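Local coordinates for regulation of enolase protein 1 (PDB 3O12), which functions in the galactose metabolic pathway via the GAL83 protein and may control the level of the enolase ENO1, at residues A[148-161]-A[164-178]. Sequence-based numbering, arbitrary orientation. Where two conformers were deposited one is given.
Sequences FWLRVTVEKGVLRI and SSDKKTWPLVRLAPF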
loop_
_atom_site.group_PDB
_atom_site.type_symbol
_atom_site.label_atom_id
_atom_site.label_comp_id
_atom_site.label_asym_id
_atom_site.label_seq_id
_atom_site.Cartn_x
_atom_site.Cartn_y
_atom_site.Cartn_z
ATOM N N PHE A 148 -4.977 -4.097 -10.643
ATOM C CA PHE A 148 -4.018 -3.072 -11.019
ATOM C C PHE A 148 -2.654 -3.406 -10.434
ATOM O O PHE A 148 -2.538 -4.278 -9.565
ATOM C CB PHE A 148 -4.471 -1.675 -10.549
ATOM C CG PHE A 148 -4.530 -1.519 -9.048
ATOM C CD1 PHE A 148 -3.437 -1.019 -8.338
ATOM C CD2 PHE A 148 -5.669 -1.876 -8.339
ATOM C CE1 PHE A 148 -3.484 -0.873 -6.949
ATOM C CE2 PHE A 148 -5.712 -1.741 -6.941
ATOM C CZ PHE A 148 -4.617 -1.238 -6.254
ATOM N N TRP A 149 -1.629 -2.722 -10.932
ATOM C CA TRP A 149 -0.274 -2.847 -10.412
ATOM C C TRP A 149 0.180 -1.519 -9.831
ATOM O O TRP A 149 -0.225 -0.438 -10.290
ATOM C CB TRP A 149 0.723 -3.238 -11.512
ATOM C CG TRP A 149 0.606 -4.651 -12.039
ATOM C CD1 TRP A 149 1.386 -5.715 -11.694
ATOM C CD2 TRP A 149 -0.320 -5.129 -13.022
ATOM N NE1 TRP A 149 0.996 -6.832 -12.396
ATOM C CE2 TRP A 149 -0.052 -6.501 -13.216
ATOM C CE3 TRP A 149 -1.356 -4.533 -13.747
ATOM C CZ2 TRP A 149 -0.781 -7.287 -14.118
ATOM C CZ3 TRP A 149 -2.085 -5.317 -14.643
ATOM C CH2 TRP A 149 -1.791 -6.679 -14.816
ATOM N N LEU A 150 1.039 -1.600 -8.825
ATOM C CA LEU A 150 1.729 -0.435 -8.279
ATOM C C LEU A 150 3.217 -0.635 -8.354
ATOM O O LEU A 150 3.711 -1.749 -8.179
ATOM C CB LEU A 150 1.357 -0.203 -6.815
ATOM C CG LEU A 150 -0.085 0.237 -6.603
ATOM C CD1 LEU A 150 -0.507 0.041 -5.153
ATOM C CD2 LEU A 150 -0.296 1.699 -7.053
ATOM N N ARG A 151 3.944 0.448 -8.582
ATOM C CA ARG A 151 5.392 0.443 -8.551
ATOM C C ARG A 151 5.824 1.625 -7.713
ATOM O O ARG A 151 5.397 2.762 -7.937
ATOM C CB ARG A 151 5.981 0.540 -9.961
ATOM C CG ARG A 151 7.499 0.638 -9.993
ATOM C CD ARG A 151 8.002 0.821 -11.412
ATOM N NE ARG A 151 7.823 -0.392 -12.198
ATOM C CZ ARG A 151 8.040 -0.480 -13.507
ATOM N NH1 ARG A 151 8.434 0.588 -14.189
ATOM N NH2 ARG A 151 7.870 -1.636 -14.129
ATOM N N VAL A 152 6.665 1.371 -6.730
ATOM C CA VAL A 152 7.155 2.421 -5.850
ATOM C C VAL A 152 8.671 2.402 -5.793
ATOM O O VAL A 152 9.279 1.328 -5.646
ATOM C CB VAL A 152 6.594 2.260 -4.438
ATOM C CG1 VAL A 152 7.136 3.352 -3.522
ATOM C CG2 VAL A 152 5.072 2.296 -4.474
ATOM N N THR A 153 9.286 3.572 -5.915
ATOM C CA THR A 153 10.729 3.719 -5.838
ATOM C C THR A 153 11.071 4.719 -4.749
ATOM O O THR A 153 10.494 5.811 -4.700
ATOM C CB THR A 153 11.302 4.207 -7.171
ATOM O OG1 THR A 153 10.976 3.258 -8.195
ATOM C CG2 THR A 153 12.810 4.363 -7.089
ATOM N N VAL A 154 11.986 4.352 -3.863
ATOM C CA VAL A 154 12.523 5.282 -2.879
ATOM C C VAL A 154 14.030 5.313 -3.023
ATOM O O VAL A 154 14.689 4.270 -2.970
ATOM C CB VAL A 154 12.176 4.874 -1.433
ATOM C CG1 VAL A 154 12.898 5.793 -0.450
ATOM C CG2 VAL A 154 10.672 4.932 -1.206
ATOM N N GLU A 155 14.583 6.504 -3.207
ATOM C CA GLU A 155 16.012 6.666 -3.390
ATOM C C GLU A 155 16.360 8.114 -3.119
ATOM O O GLU A 155 15.640 9.029 -3.547
ATOM C CB GLU A 155 16.408 6.295 -4.821
ATOM C CG GLU A 155 17.900 6.350 -5.102
ATOM C CD GLU A 155 18.236 5.921 -6.528
ATOM O OE1 GLU A 155 17.355 6.028 -7.407
ATOM O OE2 GLU A 155 19.383 5.488 -6.762
ATOM N N LYS A 156 17.455 8.320 -2.397
ATOM C CA LYS A 156 17.964 9.658 -2.116
ATOM C C LYS A 156 16.883 10.604 -1.595
ATOM O O LYS A 156 16.811 11.773 -1.997
ATOM C CB LYS A 156 18.658 10.240 -3.349
ATOM C CG LYS A 156 19.903 9.466 -3.775
ATOM C CD LYS A 156 20.476 10.010 -5.079
ATOM C CE LYS A 156 19.469 9.879 -6.218
ATOM N NZ LYS A 156 20.007 10.375 -7.518
ATOM N N GLY A 157 16.055 10.101 -0.688
ATOM C CA GLY A 157 15.087 10.942 0.004
ATOM C C GLY A 157 13.891 11.354 -0.832
ATOM O O GLY A 157 13.203 12.331 -0.510
ATOM N N VAL A 158 13.625 10.600 -1.896
ATOM C CA VAL A 158 12.479 10.868 -2.762
ATOM C C VAL A 158 11.722 9.582 -2.993
ATOM O O VAL A 158 12.320 8.527 -3.288
ATOM C CB VAL A 158 12.907 11.434 -4.137
ATOM C CG1 VAL A 158 11.695 11.612 -5.060
ATOM C CG2 VAL A 158 13.642 12.742 -3.963
ATOM N N LEU A 159 10.408 9.653 -2.833
ATOM C CA LEU A 159 9.522 8.551 -3.152
ATOM C C LEU A 159 8.728 8.844 -4.421
ATOM O O LEU A 159 8.205 9.944 -4.602
ATOM C CB LEU A 159 8.585 8.271 -1.971
ATOM C CG LEU A 159 7.662 7.052 -2.059
ATOM C CD1 LEU A 159 7.352 6.499 -0.661
ATOM C CD2 LEU A 159 6.393 7.410 -2.804
ATOM N N ARG A 160 8.650 7.864 -5.317
ATOM C CA ARG A 160 7.843 7.971 -6.534
ATOM C C ARG A 160 6.883 6.798 -6.595
ATOM O O ARG A 160 7.300 5.646 -6.438
ATOM C CB ARG A 160 8.731 7.934 -7.775
ATOM C CG ARG A 160 9.523 9.178 -8.024
ATOM C CD ARG A 160 10.374 9.048 -9.280
ATOM N NE ARG A 160 11.752 8.683 -8.960
ATOM C CZ ARG A 160 12.374 7.598 -9.410
ATOM N NH1 ARG A 160 11.746 6.747 -10.213
ATOM N NH2 ARG A 160 13.630 7.366 -9.055
ATOM N N ILE A 161 5.607 7.066 -6.813
ATOM C CA ILE A 161 4.594 6.029 -6.983
ATOM C C ILE A 161 4.064 6.065 -8.396
ATOM O O ILE A 161 3.703 7.138 -8.892
ATOM C CB ILE A 161 3.366 6.302 -6.101
ATOM C CG1 ILE A 161 3.761 6.485 -4.647
ATOM C CG2 ILE A 161 2.342 5.176 -6.251
ATOM C CD1 ILE A 161 2.595 6.886 -3.776
ATOM N N SER A 164 -0.378 1.060 -12.821
ATOM C CA SER A 164 -0.582 0.538 -14.169
ATOM C C SER A 164 -1.805 -0.361 -14.258
ATOM O O SER A 164 -2.099 -1.113 -13.333
ATOM C CB SER A 164 0.659 -0.227 -14.629
ATOM O OG SER A 164 0.485 -0.711 -15.956
ATOM N N SER A 165 -2.524 -0.275 -15.377
ATOM C CA SER A 165 -3.660 -1.156 -15.612
ATOM C C SER A 165 -3.286 -2.323 -16.518
ATOM O O SER A 165 -4.077 -3.248 -16.702
ATOM C CB SER A 165 -4.804 -0.373 -16.251
ATOM O OG SER A 165 -4.427 0.074 -17.541
ATOM N N ASP A 166 -2.079 -2.289 -17.079
ATOM C CA ASP A 166 -1.706 -3.270 -18.100
ATOM C C ASP A 166 -0.290 -3.831 -17.964
ATOM O O ASP A 166 0.115 -4.710 -18.731
ATOM C CB ASP A 166 -1.929 -2.695 -19.507
ATOM C CG ASP A 166 -1.124 -1.429 -19.768
ATOM O OD1 ASP A 166 -1.374 -0.785 -20.811
ATOM O OD2 ASP A 166 -0.247 -1.071 -18.956
ATOM N N LYS A 167 0.442 -3.341 -16.969
ATOM C CA LYS A 167 1.825 -3.755 -16.743
ATOM C C LYS A 167 2.724 -3.331 -17.907
ATOM O O LYS A 167 3.837 -3.842 -18.057
ATOM C CB LYS A 167 1.920 -5.271 -16.495
ATOM C CG LYS A 167 2.935 -5.651 -15.420
ATOM C CD LYS A 167 3.083 -7.151 -15.257
ATOM C CE LYS A 167 4.164 -7.465 -14.229
ATOM N NZ LYS A 167 4.387 -8.935 -14.077
ATOM N N LYS A 168 2.234 -2.397 -18.723
ATOM C CA LYS A 168 2.987 -1.888 -19.868
ATOM C C LYS A 168 3.329 -0.407 -19.709
ATOM O O LYS A 168 4.463 -0.004 -19.964
ATOM C CB LYS A 168 2.210 -2.093 -21.175
ATOM C CG LYS A 168 1.804 -3.537 -21.461
ATOM C CD LYS A 168 3.016 -4.439 -21.607
ATOM C CE LYS A 168 2.604 -5.888 -21.795
ATOM N NZ LYS A 168 3.804 -6.765 -21.899
ATOM N N THR A 169 2.334 0.389 -19.304
ATOM C CA THR A 169 2.455 1.833 -19.141
ATOM C C THR A 169 2.279 2.186 -17.666
ATOM O O THR A 169 1.369 1.673 -17.016
ATOM C CB THR A 169 1.356 2.551 -19.949
ATOM O OG1 THR A 169 1.312 2.002 -21.274
ATOM C CG2 THR A 169 1.624 4.037 -20.023
ATOM N N TRP A 170 3.145 3.058 -17.149
ATOM C CA TRP A 170 3.224 3.335 -15.709
ATOM C C TRP A 170 3.152 4.821 -15.350
ATOM O O TRP A 170 4.156 5.416 -14.951
ATOM C CB TRP A 170 4.524 2.752 -15.146
ATOM C CG TRP A 170 4.646 1.266 -15.297
ATOM C CD1 TRP A 170 5.139 0.587 -16.373
ATOM C CD2 TRP A 170 4.273 0.270 -14.331
ATOM N NE1 TRP A 170 5.094 -0.769 -16.140
ATOM C CE2 TRP A 170 4.564 -0.988 -14.894
ATOM C CE3 TRP A 170 3.720 0.322 -13.044
ATOM C CZ2 TRP A 170 4.325 -2.186 -14.216
ATOM C CZ3 TRP A 170 3.483 -0.867 -12.375
ATOM C CH2 TRP A 170 3.784 -2.102 -12.962
ATOM N N PRO A 171 1.957 5.425 -15.462
ATOM C CA PRO A 171 1.790 6.838 -15.109
ATOM C C PRO A 171 2.160 7.146 -13.659
ATOM O O PRO A 171 1.951 6.334 -12.749
ATOM C CB PRO A 171 0.294 7.094 -15.335
ATOM C CG PRO A 171 -0.333 5.761 -15.483
ATOM C CD PRO A 171 0.723 4.839 -16.006
ATOM N N LEU A 172 2.704 8.341 -13.455
ATOM C CA LEU A 172 3.036 8.839 -12.128
ATOM C C LEU A 172 1.784 9.152 -11.325
ATOM O O LEU A 172 0.811 9.724 -11.854
ATOM C CB LEU A 172 3.884 10.103 -12.245
ATOM C CG LEU A 172 4.268 10.756 -10.917
ATOM C CD1 LEU A 172 5.417 9.989 -10.287
ATOM C CD2 LEU A 172 4.634 12.236 -11.104
ATOM N N VAL A 173 1.820 8.801 -10.050
ATOM C CA VAL A 173 0.744 9.065 -9.100
ATOM C C VAL A 173 1.227 10.126 -8.107
ATOM O O VAL A 173 0.501 11.068 -7.762
ATOM C CB VAL A 173 0.388 7.767 -8.313
ATOM C CG1 VAL A 173 -0.589 8.051 -7.173
ATOM C CG2 VAL A 173 -0.165 6.708 -9.241
ATOM N N ARG A 174 2.459 9.981 -7.643
ATOM C CA ARG A 174 2.989 10.868 -6.620
ATOM C C ARG A 174 4.504 10.907 -6.611
ATOM O O ARG A 174 5.161 9.890 -6.840
ATOM C CB ARG A 174 2.467 10.457 -5.251
ATOM C CG ARG A 174 2.683 11.517 -4.186
ATOM C CD ARG A 174 1.651 11.375 -3.113
ATOM N NE ARG A 174 1.762 12.393 -2.073
ATOM C CZ ARG A 174 0.915 12.466 -1.057
ATOM N NH1 ARG A 174 -0.081 11.591 -0.982
ATOM N NH2 ARG A 174 1.061 13.397 -0.128
ATOM N N LEU A 175 5.053 12.082 -6.337
ATOM C CA LEU A 175 6.494 12.295 -6.259
ATOM C C LEU A 175 6.730 13.229 -5.086
ATOM O O LEU A 175 6.271 14.380 -5.097
ATOM C CB LEU A 175 7.012 12.923 -7.555
ATOM C CG LEU A 175 8.495 13.310 -7.652
ATOM C CD1 LEU A 175 9.368 12.081 -7.744
ATOM C CD2 LEU A 175 8.735 14.221 -8.847
ATOM N N ALA A 176 7.431 12.750 -4.069
ATOM C CA ALA A 176 7.500 13.490 -2.814
ATOM C C ALA A 176 8.756 13.211 -2.030
ATOM O O ALA A 176 9.371 12.167 -2.203
ATOM C CB ALA A 176 6.306 13.129 -1.962
ATOM N N PRO A 177 9.123 14.111 -1.115
ATOM C CA PRO A 177 10.221 13.813 -0.195
ATOM C C PRO A 177 9.815 12.692 0.744
ATOM O O PRO A 177 8.653 12.589 1.134
ATOM C CB PRO A 177 10.386 15.111 0.611
ATOM C CG PRO A 177 9.678 16.156 -0.164
ATOM C CD PRO A 177 8.561 15.453 -0.892
ATOM N N PHE A 178 10.780 11.867 1.118
ATOM C CA PHE A 178 10.530 10.812 2.084
ATOM C C PHE A 178 11.841 10.642 2.839
ATOM O O PHE A 178 12.907 10.775 2.253
ATOM C CB PHE A 178 10.116 9.524 1.365
ATOM C CG PHE A 178 9.456 8.506 2.267
ATOM C CD1 PHE A 178 8.210 8.756 2.822
ATOM C CD2 PHE A 178 10.095 7.318 2.574
ATOM C CE1 PHE A 178 7.601 7.826 3.654
ATOM C CE2 PHE A 178 9.492 6.384 3.404
ATOM C CZ PHE A 178 8.249 6.641 3.952
#
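The carbonyl oxygen of Ile161 takes two N-H groups from the neighbouring strand: Val173 N at 2.8 Å and, more weakly, Arg174 N at 3.3 Å. Two residues facing one make this a classic beta bulge, and beyond it strands 158-161 and 172-177 pair regularly, Leu159 N meeting Ala176 O at 2.8 Å. The hairpin puts 172-177 at the edge of its sheet. Ile161 and Leu159 turn to the inside of the sandwich, where both touch Leu112 of the other sheet. CG2 of Ile161 leans on Val173 CB, while its CD1 lies against Arg174 CB; the extended Arg174 carries its guanidinium onward to Ser127 and the backbone of Asp135. At the far end CD1 of Leu159 sits over one face of the Phe178 ring, 4.2 Å from its centroid.

At the other end the pairing is between Trp149 and Ser164, joined by two backbone bonds. Here a bend at chi3 (-70°) lays the guanidinium of Arg151 flat on Trp170, planes 20° apart and centres 3.9 Å apart, a cation-pi stack; NH2 of Arg151 also hydrogen-bonds Gln86. Ser164 CB packs on the opposite face of that indole. Lys167 crosses Trp149 at roughly a right angle, its CG 3.8 Å from the centroid of the five-membered ring. Ser164 OG steadies the loop by accepting from Asp166 N and Lys167 N and donating to Thr169 O. Because Trp149 NE1 and Lys167 NZ converge on one Glu204 oxygen, that carboxylate is probably stabilised in its charged form.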